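Long-range contacts in UDP-L-Rhamnose Synthase (Acanthamoeba polyphaga mimivirus, PDB 7JID), which probably makes UDP-L-rhamnose, using NADP(H) as its redox cofactor: residues L104-G110 with V157-R163; P90-F95 with L149-F153; F175-L180 with H224-L228. All blocks are in the same frame, centred on the assembly; numbering follows the deposited sequence.

Overall arrangement
The three contacts sample a Rossmann-type subunit from its helical flank to its sugar-nucleotide pocket. Interaction 1 pairs two parallel strands near the centre of the chain, and interaction 2 packs two helices against one side of them; their centres lie about 11 Å apart and they touch directly, with Leu104 CD2 3.5 Å from Ala94 N. Interaction 3, about 23 Å from interaction 1 between centres, belongs to the far end of the ligand site. UDP-rhamnose bridges that gap: interaction 1 meets its rhamnose through Thr109 and Arg163, while 175-180 and 224-228 hold its diphosphate and ribose. Interactions 2 and 3 lie on opposite sides of the chain's centre, about 33 Å apart between centres.

Interaction 1 of 3, residues L104-G110 with V157-R163; sequences LTYLGTG and VLNLRIR. With AWU ([[(2~{R},3~{S},4~{R},5~{R})-5-[2,4-bis(oxidanylidene)pyrimidin-1-yl]-3,4-bis(oxidanyl)oxolan-2-yl]methoxy-oxidanyl-phosphoryl] [(2~{R},3~{R},4~{R},5~{R},6~{S})-6-methyl-3,4,5-tris(oxidanyl)oxan-2-yl] hydrogen phosphate), chain C.
Residues 104-109 and 157-162 run as neighbouring parallel strands, their short axes 4.2 Å apart at closest approach and twisted by 37°. Hydrogen bonds alternate along the pair: Leu158 N to Leu104 O, Tyr106 N to Leu158 O, Leu160 N to Tyr106 O. The next, Gly108 N to Leu160 O, is short at 2.7 Å but bent to 134°, and Gly110 N then bonds to Ile162 O, approaching from above the carbonyl plane.

On one face, Asn159 OD1 lies at the edge of the Tyr106 ring, 3.2 Å from CD2, and accepts a hydrogen bond from a water; Asn159 ND2 turns to Thr213 and Asp147, and Tyr106 OH to Lys143. On the other face, Leu107 crosses Ile162 at about a right angle, with CD1 3.7 Å from Ile162 CG2, and also touches the NADP. Thr109 sets OG1 anti to its own N (chi1 -177°), which brings the hydroxyl within 2.8 Å of O4' of the rhamnose in a hydrogen bond, while Arg163 CA approaches O3' at 3.4 Å. Strands whose C-terminal ends deliver residues to cofactor and substrate are a hallmark of the NADP-binding Rossmann fold.

Interaction 2 of 3, residues P90-F95 with L149-F153; sequences PLCLAF and LMHFF
Ala94 CB sits almost squarely over the ring of Phe153, 3.6 Å from its centroid and only 7° off the ring normal, and this CH-pi contact marks the tight part of the interface. With only a methyl at Ala94, the backbone of helix 79-99 comes close to that of residues 149-153, at the C-terminal end of helix 138-150, with Ala94 CA and Phe153 CA 7.1 Å apart. Phe153 is gripped from more than one direction. While its face receives the methyl, its edge turns toward the face of Phe95 in a T-shaped pair, the planes 81° apart and CZ of Phe153 3.7 Å from CE1 of Phe95. Leu91 CD1 adds a third contact, reaching the same ring obliquely at CE2.

Toward residue 90 the packing is sparser and is made by aliphatic groups, mostly at somewhat longer distances. Met150 bends at chi2 (-64°), sending CE to within 3.7 Å of Pro90 CB, but its sulfur SD stays 4.3 Å from Ala94 CB. Leu91 CD2 meets Leu149 CB at 4.0 Å, the two leucines crossing at about a right angle. This end is nevertheless buried, since Pro90 and Met150 both rest on Tyr106 of the central sheet. The more open side is at Phe95, which is partly exposed even though its ring stacks with Phe152 of the second subunit; Leu91 likewise packs on Leu149 of that subunit. The contact thus joins neighbouring helices on one flank of an alpha/beta Rossmann sheet, and its outer side contributes to a helical dimer interface like those common among extended short-chain dehydrogenase/reductases.

Interaction 3 of 3, residues F175-L180 with H224-L228; sequences FITKIL and HNEIL. With AWU ([[(2~{R},3~{S},4~{R},5~{R})-5-[2,4-bis(oxidanylidene)pyrimidin-1-yl]-3,4-bis(oxidanyl)oxolan-2-yl]methoxy-oxidanyl-phosphoryl] [(2~{R},3~{R},4~{R},5~{R},6~{S})-6-methyl-3,4,5-tris(oxidanyl)oxan-2-yl] hydrogen phosphate), chain C; EDO (1,2-ethanediol), chain I.
The nucleotide end of the UDP-rhamnose pocket is framed here by the first turns of two helices, 175-180 and 224-228, whose short axes cross at -90° with a closest approach of 11.0 Å. Each supplies polar ligand contacts. Lys178, its chain bent at chi3 (-67°), directs NZ to the diphosphate, donating to the bridging O3A at 2.8 Å and to O2A at 3.1 Å; its positive charge probably offsets the negative charge of the diphosphate. His224 meets the ribose edge-on, NE2 lying 2.8 Å from O3C in a nearly straight hydrogen bond.

Phe175 probably helps to position that imidazole. Its CZ stands over one face of the His224 ring, 3.6 Å from NE2, with the two rings inclined obliquely, while CE1 touches C4C of the ribose. The torsion that sets CG anti to the backbone N (chi1 178°) places the phenyl group alongside both the imidazole and the ribose. Behind this polar front the contact becomes aliphatic: Ile227 CD1 reaches Phe175 CE2 at 3.7 Å and its CG2 meets Ile176, Ile179 CD1 lies against Leu228, and the CD2 methyls of Leu180 and Leu228 approach to 3.8 Å.

Ile185 of the short strand 184-185 touches Ile179, His224 and Leu228, while helix 277-287 packs on the aliphatic layer through Val284 against Ile176 and Ile281 against Ile227.

Interaction 1 of 3, residues L104-G110 with V157-R163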
loop_
_atom_site.group_PDB
_atom_site.type_symbol
_atom_site.label_atom_id
_atom_site.label_comp_id
_atom_site.label_asym_id
_atom_site.label_seq_id
_atom_site.Cartn_x
_atom_site.Cartn_y
_atom_site.Cartn_z
ATOM N N LEU A 104 11.341 -7.929 15.225
ATOM C CA LEU A 104 10.441 -8.526 14.211
ATOM C C LEU A 104 11.294 -9.014 13.047
ATOM O O LEU A 104 12.083 -8.227 12.538
ATOM C CB LEU A 104 9.442 -7.490 13.729
ATOM C CG LEU A 104 8.536 -7.904 12.558
ATOM C CD1 LEU A 104 7.651 -9.068 12.956
ATOM C CD2 LEU A 104 7.701 -6.719 12.151
ATOM N N THR A 105 11.067 -10.257 12.651
ATOM C CA THR A 105 11.526 -10.794 11.352
ATOM C C THR A 105 10.329 -10.767 10.403
ATOM O O THR A 105 9.367 -11.466 10.658
ATOM C CB THR A 105 12.130 -12.197 11.473
ATOM O OG1 THR A 105 13.160 -12.183 12.477
ATOM C CG2 THR A 105 12.701 -12.645 10.149
ATOM N N TYR A 106 10.482 -10.030 9.314
ATOM C CA TYR A 106 9.526 -9.989 8.194
ATOM C C TYR A 106 10.114 -10.783 7.023
ATOM O O TYR A 106 11.114 -10.392 6.471
ATOM C CB TYR A 106 9.188 -8.545 7.819
ATOM C CG TYR A 106 8.540 -8.424 6.467
ATOM C CD1 TYR A 106 7.264 -8.938 6.243
ATOM C CD2 TYR A 106 9.192 -7.771 5.455
ATOM C CE1 TYR A 106 6.687 -8.850 4.991
ATOM C CE2 TYR A 106 8.627 -7.674 4.188
ATOM C CZ TYR A 106 7.354 -8.176 3.986
ATOM O OH TYR A 106 6.752 -8.149 2.754
ATOM N N LEU A 107 9.460 -11.873 6.644
ATOM C CA LEU A 107 9.882 -12.635 5.432
ATOM C C LEU A 107 9.241 -11.988 4.214
ATOM O O LEU A 107 8.004 -12.085 4.066
ATOM C CB LEU A 107 9.507 -14.104 5.544
ATOM C CG LEU A 107 10.238 -15.002 4.532
ATOM C CD1 LEU A 107 11.744 -14.840 4.592
ATOM C CD2 LEU A 107 9.879 -16.462 4.775
ATOM N N GLY A 108 10.034 -11.187 3.484
ATOM C CA GLY A 108 9.584 -10.484 2.275
ATOM C C GLY A 108 9.992 -11.236 1.024
ATOM O O GLY A 108 10.020 -12.461 0.978
ATOM N N THR A 109 10.275 -10.463 -0.001
ATOM C CA THR A 109 10.540 -11.011 -1.339
ATOM C C THR A 109 11.584 -10.183 -2.069
ATOM O O THR A 109 11.575 -8.942 -1.955
ATOM C CB THR A 109 9.231 -11.152 -2.127
ATOM O OG1 THR A 109 9.554 -11.759 -3.378
ATOM C CG2 THR A 109 8.548 -9.816 -2.345
ATOM N N GLY A 110 12.389 -10.888 -2.879
ATOM C CA GLY A 110 13.261 -10.213 -3.843
ATOM C C GLY A 110 12.633 -10.177 -5.230
ATOM O O GLY A 110 13.331 -9.674 -6.123
ATOM N N VAL A 157 13.402 -3.930 12.502
ATOM C CA VAL A 157 12.819 -5.061 11.716
ATOM C C VAL A 157 13.890 -5.696 10.830
ATOM O O VAL A 157 14.630 -4.951 10.160
ATOM C CB VAL A 157 11.640 -4.605 10.862
ATOM C CG1 VAL A 157 11.138 -5.701 9.940
ATOM C CG2 VAL A 157 10.516 -4.060 11.737
ATOM N N LEU A 158 13.905 -7.008 10.801
ATOM C CA LEU A 158 14.724 -7.784 9.869
ATOM C C LEU A 158 13.854 -8.077 8.635
ATOM O O LEU A 158 12.915 -8.874 8.784
ATOM C CB LEU A 158 15.215 -9.073 10.535
ATOM C CG LEU A 158 16.145 -9.963 9.711
ATOM C CD1 LEU A 158 17.404 -9.207 9.327
ATOM C CD2 LEU A 158 16.418 -11.239 10.477
ATOM N N ASN A 159 14.201 -7.510 7.492
ATOM C CA ASN A 159 13.465 -7.656 6.215
ATOM C C ASN A 159 14.257 -8.607 5.311
ATOM O O ASN A 159 15.228 -8.183 4.705
ATOM C CB ASN A 159 13.162 -6.279 5.652
ATOM C CG ASN A 159 12.707 -6.334 4.213
ATOM O OD1 ASN A 159 11.888 -7.185 3.883
ATOM N ND2 ASN A 159 13.165 -5.382 3.428
ATOM N N LEU A 160 13.804 -9.831 5.178
ATOM C CA LEU A 160 14.547 -10.857 4.408
ATOM C C LEU A 160 13.888 -11.034 3.031
ATOM O O LEU A 160 12.679 -11.306 2.951
ATOM C CB LEU A 160 14.593 -12.199 5.138
ATOM C CG LEU A 160 15.307 -12.145 6.487
ATOM C CD1 LEU A 160 15.301 -13.506 7.129
ATOM C CD2 LEU A 160 16.711 -11.554 6.371
ATOM N N ARG A 161 14.633 -10.750 1.971
ATOM C CA ARG A 161 14.124 -10.961 0.598
ATOM C C ARG A 161 14.447 -12.356 0.063
ATOM O O ARG A 161 15.576 -12.643 -0.403
ATOM C CB ARG A 161 14.740 -9.871 -0.281
ATOM C CG ARG A 161 14.364 -8.449 0.065
ATOM C CD ARG A 161 15.043 -7.597 -0.974
ATOM N NE ARG A 161 14.924 -6.181 -0.816
ATOM C CZ ARG A 161 15.800 -5.289 -1.268
ATOM N NH1 ARG A 161 16.950 -5.694 -1.789
ATOM N NH2 ARG A 161 15.524 -4.003 -1.134
ATOM N N ILE A 162 13.491 -13.292 0.171
ATOM C CA ILE A 162 13.652 -14.635 -0.446
ATOM C C ILE A 162 13.091 -14.560 -1.871
ATOM O O ILE A 162 12.267 -13.674 -2.152
ATOM C CB ILE A 162 13.001 -15.748 0.383
ATOM C CG1 ILE A 162 11.501 -15.505 0.569
ATOM C CG2 ILE A 162 13.759 -15.915 1.693
ATOM C CD1 ILE A 162 10.757 -16.787 0.895
ATOM N N ARG A 163 13.496 -15.505 -2.674
ATOM C CA ARG A 163 12.869 -15.697 -3.996
ATOM C C ARG A 163 12.685 -17.165 -4.278
ATOM O O ARG A 163 13.581 -17.970 -3.944
ATOM C CB ARG A 163 13.717 -15.093 -5.103
ATOM C CG ARG A 163 13.946 -13.609 -4.942
ATOM C CD ARG A 163 14.658 -12.990 -6.141
ATOM N NE ARG A 163 13.789 -12.967 -7.315
ATOM C CZ ARG A 163 14.031 -13.485 -8.519
ATOM N NH1 ARG A 163 15.042 -14.298 -8.728
ATOM N NH2 ARG A 163 13.175 -13.292 -9.492
HETATM P PA AWU C . 4.845 -19.427 -10.423
HETATM O O1A AWU C . 3.831 -18.678 -11.202
HETATM O O2A AWU C . 4.572 -20.885 -10.097
HETATM O O3A AWU C . 5.178 -18.903 -8.916
HETATM P PB AWU C . 4.966 -17.377 -8.329
HETATM O O1B AWU C . 5.579 -16.251 -9.198
HETATM O O2B AWU C . 3.496 -17.245 -7.871
HETATM O O3B AWU C . 5.935 -17.521 -7.065
HETATM C "C5'" AWU C . 6.154 -15.456 -4.094
HETATM O "O5'" AWU C . 5.904 -16.537 -4.973
HETATM C "C4'" AWU C . 7.652 -15.296 -3.898
HETATM O "O4'" AWU C . 7.967 -14.101 -3.148
HETATM C "C3'" AWU C . 8.303 -15.196 -5.238
HETATM O "O3'" AWU C . 9.686 -15.344 -5.054
HETATM C "C2'" AWU C . 7.903 -16.323 -6.185
HETATM C "C1'" AWU C . 6.453 -16.522 -6.223
HETATM N N1 AWU C . 6.774 -20.915 -15.008
HETATM C C2 AWU C . 7.043 -21.670 -16.136
HETATM O O2 AWU C . 8.224 -21.947 -16.434
HETATM N N3 AWU C . 5.989 -22.212 -16.824
HETATM C C4 AWU C . 4.699 -21.907 -16.521
HETATM O O4 AWU C . 3.770 -22.478 -17.203
HETATM C C5 AWU C . 4.429 -21.162 -15.372
HETATM C C6 AWU C . 5.478 -20.574 -14.672
HETATM C C1C AWU C . 7.888 -20.323 -14.214
HETATM C C2C AWU C . 7.781 -18.834 -13.881
HETATM C C3C AWU C . 8.589 -18.748 -12.562
HETATM C C4C AWU C . 8.312 -20.087 -11.959
HETATM C C5C AWU C . 7.368 -20.085 -10.775
HETATM C "C6'" AWU C . 5.430 -15.834 -2.804
HETATM O "O2'" AWU C . 8.402 -17.531 -5.649
HETATM O O2C AWU C . 8.390 -18.098 -14.911
HETATM O O3C AWU C . 9.981 -18.706 -12.825
HETATM O O4C AWU C . 7.699 -20.910 -12.943
HETATM O O5C AWU C . 6.206 -19.326 -11.183
HETATM O O HOH W 1 10.944 -7.452 1.226
#

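Interaction 2 of 3, residues P90-F95 with L149-F153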
loop_
_atom_site.group_PDB
_atom_site.type_symbol
_atom_site.label_atom_id
_atom_site.label_comp_id
_atom_site.label_asym_id
_atom_site.label_seq_id
_atom_site.Cartn_x
_atom_site.Cartn_y
_atom_site.Cartn_z
ATOM N N PRO A 90 1.812 -6.574 7.434
ATOM C CA PRO A 90 3.228 -6.443 7.788
ATOM C C PRO A 90 3.569 -5.078 8.418
ATOM O O PRO A 90 4.356 -5.058 9.338
ATOM C CB PRO A 90 3.916 -6.647 6.412
ATOM C CG PRO A 90 2.994 -7.631 5.716
ATOM C CD PRO A 90 1.606 -7.098 6.055
ATOM N N LEU A 91 2.995 -3.981 7.944
ATOM C CA LEU A 91 3.283 -2.651 8.501
ATOM C C LEU A 91 2.733 -2.593 9.940
ATOM O O LEU A 91 3.406 -1.953 10.790
ATOM C CB LEU A 91 2.711 -1.560 7.614
ATOM C CG LEU A 91 3.704 -0.893 6.668
ATOM C CD1 LEU A 91 4.685 -0.016 7.427
ATOM C CD2 LEU A 91 4.440 -1.921 5.841
ATOM N N CYS A 92 1.557 -3.164 10.201
ATOM C CA CYS A 92 0.947 -3.193 11.562
ATOM C C CYS A 92 1.917 -3.896 12.522
ATOM O O CYS A 92 2.244 -3.345 13.635
ATOM C CB CYS A 92 -0.383 -3.922 11.551
ATOM S SG CYS A 92 -1.706 -2.939 10.799
ATOM N N LEU A 93 2.455 -5.038 12.095
ATOM C CA LEU A 93 3.465 -5.774 12.886
ATOM C C LEU A 93 4.700 -4.913 13.110
ATOM O O LEU A 93 5.192 -4.854 14.286
ATOM C CB LEU A 93 3.797 -7.083 12.184
ATOM C CG LEU A 93 2.668 -8.088 11.989
ATOM C CD1 LEU A 93 3.252 -9.333 11.379
ATOM C CD2 LEU A 93 1.995 -8.456 13.307
ATOM N N ALA A 94 5.204 -4.208 12.090
ATOM C CA ALA A 94 6.373 -3.312 12.248
ATOM C C ALA A 94 6.066 -2.239 13.303
ATOM O O ALA A 94 6.871 -2.070 14.267
ATOM C CB ALA A 94 6.789 -2.674 10.966
ATOM N N PHE A 95 4.945 -1.548 13.172
ATOM C CA PHE A 95 4.649 -0.410 14.073
ATOM C C PHE A 95 4.549 -0.931 15.501
ATOM O O PHE A 95 5.072 -0.286 16.422
ATOM C CB PHE A 95 3.339 0.287 13.729
ATOM C CG PHE A 95 3.465 1.287 12.606
ATOM C CD1 PHE A 95 4.225 2.415 12.746
ATOM C CD2 PHE A 95 2.829 1.079 11.398
ATOM C CE1 PHE A 95 4.398 3.317 11.710
ATOM C CE2 PHE A 95 2.958 2.000 10.380
ATOM C CZ PHE A 95 3.753 3.106 10.509
ATOM N N LEU A 149 8.896 0.390 2.545
ATOM C CA LEU A 149 8.359 0.866 3.840
ATOM C C LEU A 149 9.143 0.227 4.976
ATOM O O LEU A 149 9.387 0.892 6.025
ATOM C CB LEU A 149 6.858 0.572 3.943
ATOM C CG LEU A 149 6.002 1.470 3.059
ATOM C CD1 LEU A 149 4.615 0.879 2.864
ATOM C CD2 LEU A 149 5.919 2.857 3.668
ATOM N N MET A 150 9.645 -0.984 4.773
ATOM C CA MET A 150 10.405 -1.680 5.852
ATOM C C MET A 150 11.737 -0.976 6.126
ATOM O O MET A 150 12.247 -1.112 7.256
ATOM C CB MET A 150 10.632 -3.156 5.551
ATOM C CG MET A 150 9.373 -3.971 5.629
ATOM S SD MET A 150 8.642 -4.001 7.310
ATOM C CE MET A 150 7.144 -4.935 6.969
ATOM N N HIS A 151 12.247 -0.204 5.174
ATOM C CA HIS A 151 13.527 0.525 5.339
ATOM C C HIS A 151 13.330 1.637 6.375
ATOM O O HIS A 151 14.338 2.092 6.933
ATOM C CB HIS A 151 14.029 1.035 3.991
ATOM C CG HIS A 151 14.672 -0.026 3.152
ATOM N ND1 HIS A 151 13.939 -1.022 2.470
ATOM C CD2 HIS A 151 15.974 -0.230 2.818
ATOM C CE1 HIS A 151 14.783 -1.805 1.813
ATOM N NE2 HIS A 151 16.025 -1.272 1.940
ATOM N N PHE A 152 12.099 2.093 6.622
ATOM C CA PHE A 152 11.803 3.056 7.716
ATOM C C PHE A 152 11.900 2.398 9.098
ATOM O O PHE A 152 11.832 3.147 10.110
ATOM C CB PHE A 152 10.419 3.681 7.535
ATOM C CG PHE A 152 10.379 4.645 6.395
ATOM C CD1 PHE A 152 10.950 5.893 6.510
ATOM C CD2 PHE A 152 9.738 4.324 5.218
ATOM C CE1 PHE A 152 10.912 6.784 5.449
ATOM C CE2 PHE A 152 9.683 5.224 4.163
ATOM C CZ PHE A 152 10.312 6.442 4.267
ATOM N N PHE A 153 12.090 1.073 9.172
ATOM C CA PHE A 153 12.210 0.298 10.417
ATOM C C PHE A 153 13.567 -0.434 10.461
ATOM O O PHE A 153 13.652 -1.496 11.015
ATOM C CB PHE A 153 11.061 -0.705 10.534
ATOM C CG PHE A 153 9.694 -0.086 10.599
ATOM C CD1 PHE A 153 9.088 0.156 11.817
ATOM C CD2 PHE A 153 9.009 0.231 9.440
ATOM C CE1 PHE A 153 7.830 0.736 11.872
ATOM C CE2 PHE A 153 7.740 0.794 9.494
ATOM C CZ PHE A 153 7.150 1.027 10.714
#

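Interaction 3 of 3, residues F175-L180 with H224-L228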
loop_
_atom_site.group_PDB
_atom_site.type_symbol
_atom_site.label_atom_id
_atom_site.label_comp_id
_atom_site.label_asym_id
_atom_site.label_seq_id
_atom_site.Cartn_x
_atom_site.Cartn_y
_atom_site.Cartn_z
ATOM N N PHE A 175 9.330 -24.361 -5.473
ATOM C CA PHE A 175 9.641 -23.997 -6.882
ATOM C C PHE A 175 9.879 -25.263 -7.715
ATOM O O PHE A 175 9.412 -25.312 -8.851
ATOM C CB PHE A 175 10.850 -23.060 -6.900
ATOM C CG PHE A 175 11.325 -22.636 -8.256
ATOM C CD1 PHE A 175 10.834 -21.472 -8.830
ATOM C CD2 PHE A 175 12.300 -23.375 -8.915
ATOM C CE1 PHE A 175 11.336 -21.063 -10.056
ATOM C CE2 PHE A 175 12.756 -22.987 -10.176
ATOM C CZ PHE A 175 12.270 -21.833 -10.727
ATOM N N ILE A 176 10.646 -26.233 -7.220
ATOM C CA ILE A 176 10.983 -27.458 -7.994
ATOM C C ILE A 176 9.692 -28.245 -8.230
ATOM O O ILE A 176 9.459 -28.651 -9.401
ATOM C CB ILE A 176 12.063 -28.295 -7.306
ATOM C CG1 ILE A 176 13.389 -27.532 -7.269
ATOM C CG2 ILE A 176 12.182 -29.656 -7.970
ATOM C CD1 ILE A 176 14.573 -28.326 -6.756
ATOM N N THR A 177 8.857 -28.423 -7.208
ATOM C CA THR A 177 7.552 -29.130 -7.410
ATOM C C THR A 177 6.783 -28.433 -8.533
ATOM O O THR A 177 6.200 -29.116 -9.441
ATOM C CB THR A 177 6.713 -29.180 -6.130
ATOM O OG1 THR A 177 7.596 -29.628 -5.103
ATOM C CG2 THR A 177 5.523 -30.107 -6.275
ATOM N N LYS A 178 6.709 -27.118 -8.459
ATOM C CA LYS A 178 5.941 -26.344 -9.456
ATOM C C LYS A 178 6.530 -26.585 -10.841
ATOM O O LYS A 178 5.736 -26.940 -11.746
ATOM C CB LYS A 178 5.874 -24.863 -9.046
ATOM C CG LYS A 178 4.934 -24.673 -7.864
ATOM C CD LYS A 178 4.447 -23.290 -7.622
ATOM C CE LYS A 178 5.575 -22.398 -7.210
ATOM N NZ LYS A 178 5.110 -20.996 -7.095
ATOM N N ILE A 179 7.845 -26.432 -11.043
ATOM C CA ILE A 179 8.353 -26.455 -12.444
ATOM C C ILE A 179 8.264 -27.885 -12.993
ATOM O O ILE A 179 8.036 -28.004 -14.206
ATOM C CB ILE A 179 9.732 -25.794 -12.610
ATOM C CG1 ILE A 179 10.856 -26.565 -11.912
ATOM C CG2 ILE A 179 9.628 -24.341 -12.195
ATOM C CD1 ILE A 179 12.243 -26.142 -12.344
ATOM N N LEU A 180 8.292 -28.915 -12.138
ATOM C CA LEU A 180 8.099 -30.316 -12.575
ATOM C C LEU A 180 6.677 -30.461 -13.116
ATOM O O LEU A 180 6.477 -31.310 -14.013
ATOM C CB LEU A 180 8.359 -31.292 -11.433
ATOM C CG LEU A 180 9.826 -31.608 -11.156
ATOM C CD1 LEU A 180 9.978 -32.361 -9.843
ATOM C CD2 LEU A 180 10.469 -32.384 -12.301
ATOM N N HIS A 224 15.944 -22.698 -14.621
ATOM C CA HIS A 224 14.972 -23.819 -14.629
ATOM C C HIS A 224 15.620 -24.988 -15.380
ATOM O O HIS A 224 15.495 -26.129 -14.940
ATOM C CB HIS A 224 13.672 -23.376 -15.282
ATOM C CG HIS A 224 13.082 -22.098 -14.789
ATOM N ND1 HIS A 224 13.786 -20.891 -14.793
ATOM C CD2 HIS A 224 11.858 -21.823 -14.308
ATOM C CE1 HIS A 224 12.986 -19.934 -14.347
ATOM N NE2 HIS A 224 11.827 -20.482 -14.023
ATOM N N ASN A 225 16.246 -24.715 -16.519
ATOM C CA ASN A 225 16.865 -25.800 -17.297
ATOM C C ASN A 225 17.963 -26.464 -16.494
ATOM O O ASN A 225 18.081 -27.694 -16.576
ATOM C CB ASN A 225 17.372 -25.285 -18.632
ATOM C CG ASN A 225 16.289 -25.083 -19.662
ATOM O OD1 ASN A 225 15.122 -25.398 -19.448
ATOM N ND2 ASN A 225 16.700 -24.484 -20.766
ATOM N N GLU A 226 18.773 -25.712 -15.755
ATOM C CA GLU A 226 19.864 -26.364 -14.985
ATOM C C GLU A 226 19.256 -27.293 -13.922
ATOM O O GLU A 226 19.771 -28.406 -13.711
ATOM C CB GLU A 226 20.789 -25.369 -14.295
ATOM C CG GLU A 226 21.745 -24.660 -15.214
ATOM C CD GLU A 226 22.455 -23.534 -14.505
ATOM O OE1 GLU A 226 21.759 -22.619 -14.117
ATOM O OE2 GLU A 226 23.684 -23.583 -14.354
ATOM N N ILE A 227 18.169 -26.869 -13.267
ATOM C CA ILE A 227 17.491 -27.663 -12.213
ATOM C C ILE A 227 16.881 -28.923 -12.834
ATOM O O ILE A 227 17.162 -30.020 -12.315
ATOM C CB ILE A 227 16.408 -26.855 -11.479
ATOM C CG1 ILE A 227 17.042 -25.719 -10.690
ATOM C CG2 ILE A 227 15.601 -27.797 -10.571
ATOM C CD1 ILE A 227 16.025 -24.719 -10.252
ATOM N N LEU A 228 16.175 -28.799 -13.945
ATOM C CA LEU A 228 15.508 -29.981 -14.542
ATOM C C LEU A 228 16.609 -30.915 -15.047
ATOM O O LEU A 228 16.403 -32.097 -14.973
ATOM C CB LEU A 228 14.540 -29.555 -15.642
ATOM C CG LEU A 228 13.327 -28.823 -15.084
ATOM C CD1 LEU A 228 12.586 -28.093 -16.184
ATOM C CD2 LEU A 228 12.417 -29.774 -14.314
HETATM P PA AWU C . 4.845 -19.427 -10.423
HETATM O O1A AWU C . 3.831 -18.678 -11.202
HETATM O O2A AWU C . 4.572 -20.885 -10.097
HETATM O O3A AWU C . 5.178 -18.903 -8.916
HETATM P PB AWU C . 4.966 -17.377 -8.329
HETATM O O1B AWU C . 5.579 -16.251 -9.198
HETATM O O2B AWU C . 3.496 -17.245 -7.871
HETATM O O3B AWU C . 5.935 -17.521 -7.065
HETATM C "C5'" AWU C . 6.154 -15.456 -4.094
HETATM O "O5'" AWU C . 5.904 -16.537 -4.973
HETATM C "C4'" AWU C . 7.652 -15.296 -3.898
HETATM O "O4'" AWU C . 7.967 -14.101 -3.148
HETATM C "C3'" AWU C . 8.303 -15.196 -5.238
HETATM O "O3'" AWU C . 9.686 -15.344 -5.054
HETATM C "C2'" AWU C . 7.903 -16.323 -6.185
HETATM C "C1'" AWU C . 6.453 -16.522 -6.223
HETATM N N1 AWU C . 6.774 -20.915 -15.008
HETATM C C2 AWU C . 7.043 -21.670 -16.136
HETATM O O2 AWU C . 8.224 -21.947 -16.434
HETATM N N3 AWU C . 5.989 -22.212 -16.824
HETATM C C4 AWU C . 4.699 -21.907 -16.521
HETATM O O4 AWU C . 3.770 -22.478 -17.203
HETATM C C5 AWU C . 4.429 -21.162 -15.372
HETATM C C6 AWU C . 5.478 -20.574 -14.672
HETATM C C1C AWU C . 7.888 -20.323 -14.214
HETATM C C2C AWU C . 7.781 -18.834 -13.881
HETATM C C3C AWU C . 8.589 -18.748 -12.562
HETATM C C4C AWU C . 8.312 -20.087 -11.959
HETATM C C5C AWU C . 7.368 -20.085 -10.775
HETATM C "C6'" AWU C . 5.430 -15.834 -2.804
HETATM O "O2'" AWU C . 8.402 -17.531 -5.649
HETATM O O2C AWU C . 8.390 -18.098 -14.911
HETATM O O3C AWU C . 9.981 -18.706 -12.825
HETATM O O4C AWU C . 7.699 -20.910 -12.943
HETATM O O5C AWU C . 6.206 -19.326 -11.183
HETATM C C1 EDO I . 8.566 -30.129 -16.742
HETATM O O1 EDO I . 7.719 -29.958 -17.866
HETATM C C2 EDO I . 9.107 -31.521 -16.685
HETATM O O2 EDO I . 8.277 -32.400 -15.930
#